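Diaminopimelate decarboxylase (Aquifex aeolicus, PDB 2P3E) probably catalyses the pyridoxal phosphate-dependent decarboxylation of meso-diaminopimelate to L-lysine, the last step of lysine biosynthesis by the diaminopimelate pathway. Local coordinates at residues L93-G98 / E102-A107. Numbering follows the deposited sequence.
Sequences LAKKAG and ERIVYA
Ala-94, near the end of helix 88-96, turns its methyl group toward strand 104-106 and meets the end of the Ile-104 side chain, CB of Ala-94 lying 3.8 Å from CD1 of Ile-104. Ile-104 reaches this far because its longer branch is fully extended: CG1 stands anti to the carbonyl carbon and chi2 is -180°, which carries CD1 out to the helix while the shorter CG2 branch takes no part. The same CD1 runs up alongside the start of the Lys-95 chain, 4.4 Å from its CG, a looser touch at the solvent-facing margin. The contact is small, burying 103 Å² in all, and the backbones stay well apart, with CA of Ala-94 8.0 Å from CA of Ile-104. Ala-94 also rests on Ala-83 and Ile-104 on Ile-85, both of strand 82-85, so the apolar pair belongs to a larger layer between helix and sheet.

The Lys-95 amine leads away to a hydrogen bond with Ser-122 OG, just past helix 113-121.

In the backbone, Ala-97 N to Leu-93 O, at 3.0 Å, is the last regular helical bond within 93-98. The helix then closes in a Schellman motif, to which Gly-98 contributes its positive phi of 88° and the bond from Gly-98 N to Lys-95 O at 3.1 Å, and the chain turns back to the strand within a short loop. Strand 104-106 runs parallel between strands 82-85 and 126-129, bonded to both through its backbone.

Together these elements form the second half of the beta-alpha-beta unit 82-85, 88-96, 104-106, with the helix packed outside the parallel sheet, the arrangement of the TIM-barrel-like pyridoxal-binding domain of class-II decarboxylases.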
loop_
_atom_site.group_PDB
_atom_site.type_symbol
_atom_site.label_atom_id
_atom_site.label_comp_id
_atom_site.label_asym_id
_atom_site.label_seq_id
_atom_site.Cartn_x
_atom_site.Cartn_y
_atom_site.Cartn_z
ATOM N N LEU B 93 -7.845 18.364 3.667
ATOM C CA LEU B 93 -7.435 18.567 2.293
ATOM C C LEU B 93 -8.441 19.385 1.503
ATOM O O LEU B 93 -8.071 20.349 0.821
ATOM C CB LEU B 93 -7.222 17.211 1.653
ATOM C CG LEU B 93 -6.439 17.090 0.361
ATOM C CD1 LEU B 93 -4.951 17.350 0.592
ATOM C CD2 LEU B 93 -6.676 15.679 -0.061
ATOM N N ALA B 94 -9.724 19.034 1.619
ATOM C CA ALA B 94 -10.779 19.767 0.897
ATOM C C ALA B 94 -10.751 21.243 1.318
ATOM O O ALA B 94 -10.781 22.141 0.467
ATOM C CB ALA B 94 -12.166 19.140 1.179
ATOM N N LYS B 95 -10.664 21.469 2.631
ATOM C CA LYS B 95 -10.656 22.830 3.197
ATOM C C LYS B 95 -9.443 23.659 2.769
ATOM O O LYS B 95 -9.594 24.826 2.415
ATOM C CB LYS B 95 -10.804 22.791 4.728
ATOM C CG LYS B 95 -12.244 22.500 5.183
ATOM C CD LYS B 95 -12.333 22.080 6.658
ATOM C CE LYS B 95 -12.312 23.260 7.606
ATOM N NZ LYS B 95 -12.563 22.848 9.023
ATOM N N LYS B 96 -8.259 23.042 2.769
ATOM C CA LYS B 96 -7.028 23.669 2.299
ATOM C C LYS B 96 -7.092 24.018 0.829
ATOM O O LYS B 96 -6.485 25.011 0.394
ATOM C CB LYS B 96 -5.826 22.738 2.500
ATOM C CG LYS B 96 -5.294 22.682 3.914
ATOM C CD LYS B 96 -4.255 23.763 4.165
ATOM C CE LYS B 96 -3.641 23.570 5.536
ATOM N NZ LYS B 96 -2.842 24.766 5.941
ATOM N N ALA B 97 -7.799 23.195 0.060
ATOM C CA ALA B 97 -7.975 23.452 -1.365
ATOM C C ALA B 97 -9.077 24.473 -1.679
ATOM O O ALA B 97 -9.362 24.739 -2.849
ATOM C CB ALA B 97 -8.218 22.133 -2.115
ATOM N N GLY B 98 -9.690 25.044 -0.649
ATOM C CA GLY B 98 -10.689 26.092 -0.848
ATOM C C GLY B 98 -12.116 25.601 -1.053
ATOM O O GLY B 98 -13.011 26.402 -1.343
ATOM N N GLU B 102 -20.057 23.729 2.949
ATOM C CA GLU B 102 -21.377 23.674 2.316
ATOM C C GLU B 102 -21.417 22.788 1.056
ATOM O O GLU B 102 -22.497 22.422 0.580
ATOM C CB GLU B 102 -21.887 25.091 2.016
ATOM C CG GLU B 102 -22.108 25.962 3.277
ATOM C CD GLU B 102 -20.853 26.642 3.792
ATOM O OE1 GLU B 102 -19.783 26.467 3.185
ATOM O OE2 GLU B 102 -20.932 27.363 4.814
ATOM N N ARG B 103 -20.247 22.445 0.507
ATOM C CA ARG B 103 -20.177 21.518 -0.633
ATOM C C ARG B 103 -19.459 20.200 -0.256
ATOM O O ARG B 103 -19.030 19.453 -1.123
ATOM C CB ARG B 103 -19.487 22.176 -1.819
ATOM C CG ARG B 103 -20.130 23.509 -2.299
ATOM C CD ARG B 103 -19.778 23.839 -3.757
ATOM N NE ARG B 103 -18.335 23.763 -4.036
ATOM C CZ ARG B 103 -17.531 24.800 -4.310
ATOM N NH1 ARG B 103 -18.019 26.048 -4.357
ATOM N NH2 ARG B 103 -16.231 24.589 -4.559
ATOM N N ILE B 104 -19.353 19.915 1.039
ATOM C CA ILE B 104 -18.653 18.713 1.505
ATOM C C ILE B 104 -19.624 17.696 2.105
ATOM O O ILE B 104 -20.450 18.048 2.970
ATOM C CB ILE B 104 -17.540 19.077 2.527
ATOM C CG1 ILE B 104 -16.507 19.997 1.863
ATOM C CG2 ILE B 104 -16.924 17.800 3.197
ATOM C CD1 ILE B 104 -15.354 20.417 2.781
ATOM N N VAL B 105 -19.533 16.446 1.627
ATOM C CA VAL B 105 -20.305 15.336 2.182
ATOM C C VAL B 105 -19.345 14.252 2.714
ATOM O O VAL B 105 -18.288 14.016 2.134
ATOM C CB VAL B 105 -21.318 14.740 1.157
ATOM C CG1 VAL B 105 -22.373 15.796 0.745
ATOM C CG2 VAL B 105 -20.595 14.191 -0.090
ATOM N N TYR B 106 -19.727 13.596 3.803
ATOM C CA TYR B 106 -18.797 12.729 4.513
ATOM C C TYR B 106 -19.367 11.315 4.572
ATOM O O TYR B 106 -20.361 11.076 5.267
ATOM C CB TYR B 106 -18.539 13.291 5.925
ATOM C CG TYR B 106 -17.395 12.675 6.770
ATOM C CD1 TYR B 106 -16.947 13.328 7.923
ATOM C CD2 TYR B 106 -16.766 11.486 6.419
ATOM C CE1 TYR B 106 -15.919 12.799 8.717
ATOM C CE2 TYR B 106 -15.734 10.949 7.215
ATOM C CZ TYR B 106 -15.319 11.615 8.358
ATOM O OH TYR B 106 -14.290 11.098 9.153
ATOM N N ALA B 107 -18.738 10.391 3.848
ATOM C CA ALA B 107 -19.187 8.993 3.814
ATOM C C ALA B 107 -18.250 8.042 4.558
ATOM O O ALA B 107 -17.271 8.453 5.162
ATOM C CB ALA B 107 -19.376 8.529 2.400
#